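Local coordinates for putative aminooxidase (PDB 2BA9), which probably uses bound FAD to isomerise double bonds of polyunsaturated fatty acids, giving conjugated linoleic acid, within a fold of the flavin-containing amine oxidoreductase family, at residues A[199-202]-A[203-207]; A[211-214]-A[215-218]; A[384-387]-A[388-392]. All blocks are in the same frame, centred on the assembly; numbering follows the deposited sequence.

Contact 1. Residues A[199-202]-A[203-207]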
ATOM      1  N   TRP A 199       5.957 -13.761  -3.456  1.00 28.97           N
ATOM      2  CA  TRP A 199       6.229 -14.153  -2.073  1.00 28.14           C
ATOM      3  C   TRP A 199       4.972 -14.104  -1.211  1.00 27.33           C
ATOM      4  O   TRP A 199       4.159 -13.187  -1.329  1.00 27.40           O
ATOM      5  CB  TRP A 199       7.250 -13.223  -1.424  1.00 28.37           C
ATOM      6  CG  TRP A 199       8.585 -13.169  -2.054  1.00 28.62           C
ATOM      7  CD1 TRP A 199       9.103 -14.016  -2.983  1.00 29.08           C
ATOM      8  CD2 TRP A 199       9.612 -12.219  -1.757  1.00 29.59           C
ATOM      9  NE1 TRP A 199      10.381 -13.640  -3.296  1.00 29.52           N
ATOM     10  CE2 TRP A 199      10.718 -12.539  -2.554  1.00 29.21           C
ATOM     11  CE3 TRP A 199       9.697 -11.122  -0.884  1.00 28.64           C
ATOM     12  CZ2 TRP A 199      11.903 -11.811  -2.506  1.00 29.49           C
ATOM     13  CZ3 TRP A 199      10.859 -10.401  -0.841  1.00 28.70           C
ATOM     14  CH2 TRP A 199      11.952 -10.743  -1.643  1.00 29.30           C
ATOM     15  N   THR A 200       4.835 -15.094  -0.337  1.00 26.41           N
ATOM     16  CA  THR A 200       3.848 -15.090   0.737  1.00 25.12           C
ATOM     17  C   THR A 200       4.530 -15.637   1.977  1.00 24.96           C
ATOM     18  O   THR A 200       5.599 -16.250   1.895  1.00 23.94           O
ATOM     19  CB  THR A 200       2.607 -15.976   0.448  1.00 24.82           C
ATOM     20  OG1 THR A 200       2.992 -17.357   0.338  1.00 24.13           O
ATOM     21  CG2 THR A 200       1.900 -15.543  -0.836  1.00 24.02           C
ATOM     22  N   TRP A 201       3.889 -15.433   3.122  1.00 24.74           N
ATOM     23  CA  TRP A 201       4.457 -15.821   4.407  1.00 24.73           C
ATOM     24  C   TRP A 201       3.449 -16.663   5.181  1.00 24.56           C
ATOM     25  O   TRP A 201       2.298 -16.250   5.340  1.00 23.52           O
ATOM     26  CB  TRP A 201       4.848 -14.552   5.178  1.00 25.00           C
ATOM     27  CG  TRP A 201       5.978 -13.822   4.515  1.00 25.17           C
ATOM     28  CD1 TRP A 201       7.309 -13.985   4.764  1.00 26.05           C
ATOM     29  CD2 TRP A 201       5.886 -12.857   3.470  1.00 24.47           C
ATOM     30  NE1 TRP A 201       8.048 -13.165   3.961  1.00 24.69           N
ATOM     31  CE2 TRP A 201       7.201 -12.463   3.150  1.00 25.33           C
ATOM     32  CE3 TRP A 201       4.822 -12.270   2.785  1.00 25.52           C
ATOM     33  CZ2 TRP A 201       7.482 -11.511   2.165  1.00 25.03           C
ATOM     34  CZ3 TRP A 201       5.100 -11.327   1.804  1.00 25.73           C
ATOM     35  CH2 TRP A 201       6.423 -10.952   1.509  1.00 25.58           C
ATOM     36  N   ALA A 202       3.879 -17.843   5.636  1.00 25.01           N
ATOM     37  CA  ALA A 202       3.024 -18.768   6.417  1.00 25.09           C
ATOM     38  C   ALA A 202       2.444 -18.102   7.652  1.00 25.29           C
ATOM     39  O   ALA A 202       1.258 -18.264   7.957  1.00 24.67           O
ATOM     40  CB  ALA A 202       3.806 -20.029   6.844  1.00 25.06           C
ATOM     41  N   ASP A 203       3.295 -17.348   8.349  1.00 25.83           N
ATOM     42  CA  ASP A 203       2.915 -16.654   9.581  1.00 26.09           C
ATOM     43  C   ASP A 203       2.475 -15.225   9.314  1.00 25.31           C
ATOM     44  O   ASP A 203       2.416 -14.401  10.229  1.00 25.12           O
ATOM     45  CB  ASP A 203       4.066 -16.699  10.590  1.00 26.67           C
ATOM     46  CG  ASP A 203       4.210 -18.072  11.238  1.00 29.66           C
ATOM     47  OD1 ASP A 203       3.265 -18.499  11.961  1.00 33.40           O
ATOM     48  OD2 ASP A 203       5.258 -18.724  11.022  1.00 31.62           O
ATOM     49  N   GLY A 204       2.166 -14.935   8.058  1.00 24.60           N
ATOM     50  CA  GLY A 204       1.605 -13.650   7.679  1.00 24.53           C
ATOM     51  C   GLY A 204       2.629 -12.560   7.441  1.00 24.53           C
ATOM     52  O   GLY A 204       3.754 -12.610   7.980  1.00 23.47           O
ATOM     53  N   THR A 205       2.243 -11.576   6.626  1.00 24.63           N
ATOM     54  CA  THR A 205       3.112 -10.444   6.361  1.00 25.19           C
ATOM     55  C   THR A 205       3.428  -9.722   7.681  1.00 25.18           C
ATOM     56  O   THR A 205       4.527  -9.197   7.836  1.00 25.15           O
ATOM     57  CB  THR A 205       2.527  -9.452   5.327  1.00 25.14           C
ATOM     58  OG1 THR A 205       1.212  -9.049   5.729  1.00 27.88           O
ATOM     59  CG2 THR A 205       2.454 -10.079   3.938  1.00 25.07           C
ATOM     60  N   GLN A 206       2.490  -9.742   8.638  1.00 24.83           N
ATOM     61  CA  GLN A 206       2.684  -9.043   9.916  1.00 24.75           C
ATOM     62  C   GLN A 206       3.876  -9.598  10.709  1.00 24.79           C
ATOM     63  O   GLN A 206       4.564  -8.844  11.394  1.00 24.07           O
ATOM     64  CB  GLN A 206       1.414  -9.104  10.765  1.00 24.89           C
ATOM     65  CG  GLN A 206       1.487  -8.276  12.067  1.00 25.34           C
ATOM     66  CD  GLN A 206       0.194  -8.287  12.875  1.00 26.23           C
ATOM     67  OE1 GLN A 206      -0.626  -9.211  12.753  1.00 27.02           O
ATOM     68  NE2 GLN A 206      -0.000  -7.251  13.702  1.00 24.05           N
ATOM     69  N   ALA A 207       4.128 -10.907  10.585  1.00 24.90           N
ATOM     70  CA  ALA A 207       5.130 -11.601  11.406  1.00 25.15           C
ATOM     71  C   ALA A 207       6.512 -10.965  11.362  1.00 25.47           C
ATOM     72  O   ALA A 207       7.140 -10.790  12.397  1.00 25.41           O
ATOM     73  CB  ALA A 207       5.233 -13.069  10.995  1.00 25.01           C
TER

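Contact 2. Residues A[211-214]-A[215-218]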
ATOM      1  N   HIS A 211       8.759  -9.179  14.222  1.00 25.08           N
ATOM      2  CA  HIS A 211      10.129  -9.579  14.530  1.00 24.59           C
ATOM      3  C   HIS A 211      11.149  -8.451  14.316  1.00 24.20           C
ATOM      4  O   HIS A 211      12.093  -8.317  15.087  1.00 23.79           O
ATOM      5  CB  HIS A 211      10.523 -10.787  13.707  1.00 25.13           C
ATOM      6  CG  HIS A 211       9.604 -11.951  13.872  1.00 26.67           C
ATOM      7  ND1 HIS A 211       9.451 -12.916  12.904  1.00 27.12           N
ATOM      8  CD2 HIS A 211       8.760 -12.288  14.880  1.00 27.73           C
ATOM      9  CE1 HIS A 211       8.574 -13.812  13.318  1.00 27.90           C
ATOM     10  NE2 HIS A 211       8.137 -13.451  14.511  1.00 27.00           N
ATOM     11  N   LEU A 212      10.963  -7.643  13.278  1.00 23.66           N
ATOM     12  CA  LEU A 212      11.813  -6.477  13.077  1.00 23.38           C
ATOM     13  C   LEU A 212      11.806  -5.568  14.311  1.00 23.01           C
ATOM     14  O   LEU A 212      12.863  -5.103  14.760  1.00 22.67           O
ATOM     15  CB  LEU A 212      11.377  -5.674  11.839  1.00 23.34           C
ATOM     16  CG  LEU A 212      12.135  -4.360  11.568  1.00 22.65           C
ATOM     17  CD1 LEU A 212      13.667  -4.583  11.406  1.00 22.73           C
ATOM     18  CD2 LEU A 212      11.550  -3.665  10.353  1.00 20.58           C
ATOM     19  N   ASN A 213      10.608  -5.300  14.810  1.00 22.54           N
ATOM     20  CA  ASN A 213      10.392  -4.526  16.026  1.00 22.87           C
ATOM     21  C   ASN A 213      11.212  -5.093  17.168  1.00 22.67           C
ATOM     22  O   ASN A 213      11.944  -4.365  17.833  1.00 22.51           O
ATOM     23  CB  ASN A 213       8.893  -4.538  16.389  1.00 23.48           C
ATOM     24  CG  ASN A 213       8.537  -3.574  17.523  1.00 23.09           C
ATOM     25  OD1 ASN A 213       8.863  -2.392  17.461  1.00 23.00           O
ATOM     26  ND2 ASN A 213       7.827  -4.076  18.543  1.00 23.08           N
ATOM     27  N   ALA A 214      11.108  -6.407  17.370  1.00 23.06           N
ATOM     28  CA  ALA A 214      11.898  -7.107  18.376  1.00 22.88           C
ATOM     29  C   ALA A 214      13.406  -6.888  18.212  1.00 23.24           C
ATOM     30  O   ALA A 214      14.103  -6.703  19.187  1.00 22.78           O
ATOM     31  CB  ALA A 214      11.568  -8.598  18.375  1.00 22.96           C
ATOM     32  N   THR A 215      13.907  -6.878  16.982  1.00 23.99           N
ATOM     33  CA  THR A 215      15.357  -6.711  16.755  1.00 24.11           C
ATOM     34  C   THR A 215      15.864  -5.278  16.984  1.00 23.97           C
ATOM     35  O   THR A 215      17.075  -5.054  17.081  1.00 24.57           O
ATOM     36  CB  THR A 215      15.760  -7.129  15.325  1.00 23.88           C
ATOM     37  OG1 THR A 215      15.228  -6.186  14.395  1.00 24.83           O
ATOM     38  CG2 THR A 215      15.249  -8.527  14.996  1.00 23.25           C
ATOM     39  N   LEU A 216      14.949  -4.313  17.033  1.00 23.94           N
ATOM     40  CA  LEU A 216      15.300  -2.905  17.247  1.00 23.47           C
ATOM     41  C   LEU A 216      15.844  -2.652  18.652  1.00 23.59           C
ATOM     42  O   LEU A 216      15.376  -3.247  19.628  1.00 22.60           O
ATOM     43  CB  LEU A 216      14.074  -1.995  17.054  1.00 23.18           C
ATOM     44  CG  LEU A 216      13.443  -1.981  15.665  1.00 23.04           C
ATOM     45  CD1 LEU A 216      12.301  -0.976  15.609  1.00 22.82           C
ATOM     46  CD2 LEU A 216      14.515  -1.696  14.591  1.00 22.10           C
ATOM     47  N   GLU A 217      16.810  -1.738  18.721  1.00 23.54           N
ATOM     48  CA  GLU A 217      17.349  -1.207  19.968  1.00 24.51           C
ATOM     49  C   GLU A 217      16.215  -0.590  20.796  1.00 24.78           C
ATOM     50  O   GLU A 217      16.165  -0.779  22.008  1.00 25.21           O
ATOM     51  CB  GLU A 217      18.441  -0.156  19.653  1.00 24.65           C
ATOM     52  CG  GLU A 217      19.322   0.293  20.820  1.00 25.85           C
ATOM     53  CD  GLU A 217      20.349   1.358  20.406  1.00 27.07           C
ATOM     54  OE1 GLU A 217      20.809   1.343  19.244  1.00 27.45           O
ATOM     55  OE2 GLU A 217      20.705   2.211  21.246  1.00 28.74           O
ATOM     56  N   HIS A 218      15.299   0.121  20.133  1.00 24.74           N
ATOM     57  CA  HIS A 218      14.109   0.669  20.788  1.00 25.15           C
ATOM     58  C   HIS A 218      12.829   0.261  20.046  1.00 24.96           C
ATOM     59  O   HIS A 218      12.378   0.953  19.126  1.00 25.06           O
ATOM     60  CB  HIS A 218      14.189   2.200  20.887  1.00 25.26           C
ATOM     61  CG  HIS A 218      15.472   2.702  21.464  1.00 25.59           C
ATOM     62  ND1 HIS A 218      15.680   2.823  22.820  1.00 26.71           N
ATOM     63  CD2 HIS A 218      16.612   3.120  20.867  1.00 26.08           C
ATOM     64  CE1 HIS A 218      16.900   3.286  23.034  1.00 28.00           C
ATOM     65  NE2 HIS A 218      17.486   3.476  21.866  1.00 26.56           N
TER

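Contact 3. Residues A[384-387]-A[388-392]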
ATOM      1  N   TYR A 384       4.662  17.232  -5.195  1.00 26.00           N
ATOM      2  CA  TYR A 384       5.848  16.596  -4.578  1.00 25.96           C
ATOM      3  C   TYR A 384       7.123  17.456  -4.654  1.00 26.50           C
ATOM      4  O   TYR A 384       8.051  17.267  -3.870  1.00 26.04           O
ATOM      5  CB  TYR A 384       6.105  15.209  -5.201  1.00 26.08           C
ATOM      6  CG  TYR A 384       5.086  14.164  -4.834  1.00 25.40           C
ATOM      7  CD1 TYR A 384       5.238  13.391  -3.688  1.00 25.31           C
ATOM      8  CD2 TYR A 384       3.965  13.939  -5.629  1.00 25.90           C
ATOM      9  CE1 TYR A 384       4.319  12.432  -3.340  1.00 24.47           C
ATOM     10  CE2 TYR A 384       3.012  12.962  -5.277  1.00 25.29           C
ATOM     11  CZ  TYR A 384       3.203  12.215  -4.127  1.00 25.43           C
ATOM     12  OH  TYR A 384       2.295  11.248  -3.734  1.00 25.87           O
ATOM     13  N   GLU A 385       7.176  18.390  -5.603  1.00 26.79           N
ATOM     14  CA  GLU A 385       8.243  19.374  -5.619  1.00 27.02           C
ATOM     15  C   GLU A 385       8.110  20.217  -4.359  1.00 26.77           C
ATOM     16  O   GLU A 385       9.088  20.473  -3.664  1.00 26.39           O
ATOM     17  CB  GLU A 385       8.176  20.253  -6.880  1.00 27.55           C
ATOM     18  CG  GLU A 385       8.549  19.503  -8.162  1.00 28.12           C
ATOM     19  CD  GLU A 385       8.713  20.420  -9.354  1.00 30.44           C
ATOM     20  OE1 GLU A 385       9.648  21.234  -9.332  1.00 30.70           O
ATOM     21  OE2 GLU A 385       7.923  20.314 -10.320  1.00 33.14           O
ATOM     22  N   LYS A 386       6.879  20.617  -4.052  1.00 26.67           N
ATOM     23  CA  LYS A 386       6.609  21.360  -2.830  1.00 26.58           C
ATOM     24  C   LYS A 386       6.908  20.518  -1.586  1.00 26.29           C
ATOM     25  O   LYS A 386       7.724  20.906  -0.756  1.00 26.05           O
ATOM     26  CB  LYS A 386       5.158  21.847  -2.804  1.00 26.76           C
ATOM     27  CG  LYS A 386       4.797  22.636  -1.555  1.00 27.48           C
ATOM     28  CD  LYS A 386       5.466  24.024  -1.516  1.00 28.47           C
ATOM     29  CE  LYS A 386       4.687  25.002  -0.632  1.00 28.59           C
ATOM     30  NZ  LYS A 386       5.024  26.451  -0.850  1.00 27.99           N
ATOM     31  N   VAL A 387       6.267  19.359  -1.459  1.00 26.11           N
ATOM     32  CA  VAL A 387       6.347  18.612  -0.197  1.00 25.97           C
ATOM     33  C   VAL A 387       7.768  18.089   0.077  1.00 26.57           C
ATOM     34  O   VAL A 387       8.234  18.140   1.221  1.00 25.95           O
ATOM     35  CB  VAL A 387       5.269  17.524  -0.102  1.00 25.99           C
ATOM     36  CG1 VAL A 387       5.454  16.669   1.165  1.00 25.43           C
ATOM     37  CG2 VAL A 387       3.896  18.178  -0.109  1.00 25.00           C
ATOM     38  N   GLU A 388       8.476  17.650  -0.967  1.00 26.87           N
ATOM     39  CA  GLU A 388       9.873  17.231  -0.806  1.00 27.34           C
ATOM     40  C   GLU A 388      10.799  18.417  -0.544  1.00 27.57           C
ATOM     41  O   GLU A 388      11.806  18.274   0.154  1.00 27.36           O
ATOM     42  CB  GLU A 388      10.375  16.429  -2.008  1.00 27.19           C
ATOM     43  CG  GLU A 388       9.728  15.061  -2.156  1.00 28.74           C
ATOM     44  CD  GLU A 388      10.243  14.037  -1.149  1.00 29.86           C
ATOM     45  OE1 GLU A 388      10.771  14.433  -0.086  1.00 30.40           O
ATOM     46  OE2 GLU A 388      10.125  12.831  -1.426  1.00 28.79           O
ATOM     47  N   GLY A 389      10.464  19.571  -1.120  1.00 27.59           N
ATOM     48  CA  GLY A 389      11.144  20.813  -0.810  1.00 28.01           C
ATOM     49  C   GLY A 389      10.962  21.215   0.642  1.00 28.33           C
ATOM     50  O   GLY A 389      11.835  21.851   1.223  1.00 28.88           O
ATOM     51  N   MET A 390       9.835  20.836   1.233  1.00 28.79           N
ATOM     52  CA  MET A 390       9.584  21.097   2.657  1.00 28.93           C
ATOM     53  C   MET A 390      10.350  20.193   3.614  1.00 28.91           C
ATOM     54  O   MET A 390      10.260  20.388   4.826  1.00 29.05           O
ATOM     55  CB  MET A 390       8.099  20.949   2.967  1.00 28.99           C
ATOM     56  CG  MET A 390       7.223  21.986   2.318  1.00 29.62           C
ATOM     57  SD  MET A 390       5.527  21.566   2.683  1.00 31.25           S
ATOM     58  CE  MET A 390       4.651  22.340   1.363  1.00 33.99           C
ATOM     59  N   GLN A 391      11.070  19.194   3.103  1.00 29.03           N
ATOM     60  CA  GLN A 391      11.724  18.220   3.985  1.00 29.08           C
ATOM     61  C   GLN A 391      12.649  18.923   4.968  1.00 29.15           C
ATOM     62  O   GLN A 391      13.312  19.903   4.624  1.00 29.32           O
ATOM     63  CB  GLN A 391      12.489  17.152   3.192  1.00 29.29           C
ATOM     64  CG  GLN A 391      11.592  16.172   2.412  1.00 28.55           C
ATOM     65  CD  GLN A 391      10.918  15.115   3.282  1.00 28.89           C
ATOM     66  OE1 GLN A 391      10.699  15.317   4.483  1.00 28.79           O
ATOM     67  NE2 GLN A 391      10.578  13.981   2.671  1.00 26.21           N
ATOM     68  N   GLY A 392      12.642  18.455   6.211  1.00 29.09           N
ATOM     69  CA  GLY A 392      13.515  19.011   7.241  1.00 29.14           C
ATOM     70  C   GLY A 392      13.054  20.327   7.844  1.00 28.96           C
ATOM     71  O   GLY A 392      13.652  20.802   8.819  1.00 28.73           O
TER

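Contact 1. Residues A[199-202]-A[203-207]
W201 meets T205 and G204 where the loop after helix 187-195 turns into helix 204-215. The indole CG lies beside the backbone N (chi1 -67°), and this swings its six-membered ring toward T205. There T205 CG2 approaches the ring obliquely, 3.4 Å from W201 CE3 and 3.6 Å from W201 CZ3. The two side chains cross at about a right angle. At the root of the same side chain, W201 CB lies 3.6 Å from G204 O. The carbonyl of W201 closes a type I beta turn: G204 N donates to W201 O at 3.0 Å, with an N-H...O angle of 151°. R316 NH2 also bonds to W201 O, giving this oxygen two partners. A202 is the first inner residue of the turn, and its N bonds to D82 OD1. D203 is the second inner residue. G204 then takes a positive phi of 85°, a value that favours glycine. Its carbonyl accepts a bond from further along the chain, A207 N to G204 O at 3.1 Å. At T205, N bonds to the carboxylate of E57, and OG1 bonds to A60 O. The T205 side chain lies about 6 Å from the bound FAD.

Contact 2. Residues A[211-214]-A[215-218]
T215 and L216 finish helix 204-215 by bonding back to carbonyls of 211-214. T215 N donates to H211 O at 3.0 Å, an ordinary alpha-helical step. The T215 hydroxyl turns inward to the helix as well. With chi1 at 69°, OG1 sits between the backbone N and the carbonyl carbon, where it donates to L212 O at 2.6 Å. The donor is tilted 20° from the carbonyl plane. R76 NE gives OG1 a second partner, from helix 68-77. L216 N is shared between two acceptors. It bonds three residues back to N213 O at 3.1 Å and, more weakly, four back to L212 O at 3.2 Å. L212 O therefore takes both the hydroxyl and the weak amide bond. L216 CG lies 3.3 Å from L212 O. The leucine side chains meet more loosely, L212 CD1 to L216 CD2 at 4.4 Å. The other polar side chains have partners beyond the two segments: H211 ND1 bonds to D79 OD1, and N213 OD1 takes A220 N in the loop beyond. Among the neighbouring elements, L212 lies against helices 68-77 and 16-28, while L216 touches Y33 and I35 of strand 33-36, part of the parallel FAD-domain sheet.

Contact 3. Residues A[384-387]-A[388-392]
Y384 and E388 are joined by a backbone bond in the last turns of helix 383-389, just ahead of strand 396-398, an edge strand of the parallel sheet. Three main-chain bonds follow the alpha-helical pattern. E388 N reaches Y384 O at 3.0 Å, G389 N reaches E385 O at 3.0 Å, and M390 N reaches K386 O at 2.9 Å. M390 N also makes a weak bond to V387 O. Q391 N bonds to E388 O, three residues back. G392 follows with a positive phi. Beside these bonds a side-chain carbon comes up against a carbonyl oxygen, M390 CG to K386 O at 3.3 Å.

Apolar contacts are fewer. The M390 side chain is extended beyond CG and runs beside that of K386, but its methyl is modelled too close to the K386 chain, so its exact place is doubtful. V387 touches M403 and F273 of helix 267-273.

The one aromatic stack is that of the Y384 ring with H133.

Polar side chains link the helix to other parts of the chain. Y384 OH bonds to Y180 OH and I402 O. E388 OE2 bonds to Y414 OH, and Q391 OE1 to Y398 N. Both E388 and Q391 bend at chi2 (-75° in E388), which folds their ends toward each other. Q391 NE2 donates to E388 OE1 at 2.8 Å, meeting it on the syn side, 30° out of the carboxylate plane.

Overall arrangement
Contacts 1 and 2 hold the two ends of one element, helix 204-215, with centres about 17 Å apart. Contact 3 ends a different helix, 383-389, and lies across the chain's centre from contact 1, about 34 Å between centres. Contact 1 is the most buried and the nearest to FAD. Contacts 2 and 3 are partly buried. The chemistry follows position. The helix start at 199-207 relies on a beta turn and a tryptophan-threonine contact. Both helix ends share a split amide bond in the last turn. At 211-218 a threonine hydroxyl adds to it, and at 384-392 a glutamine-glutamate bond does.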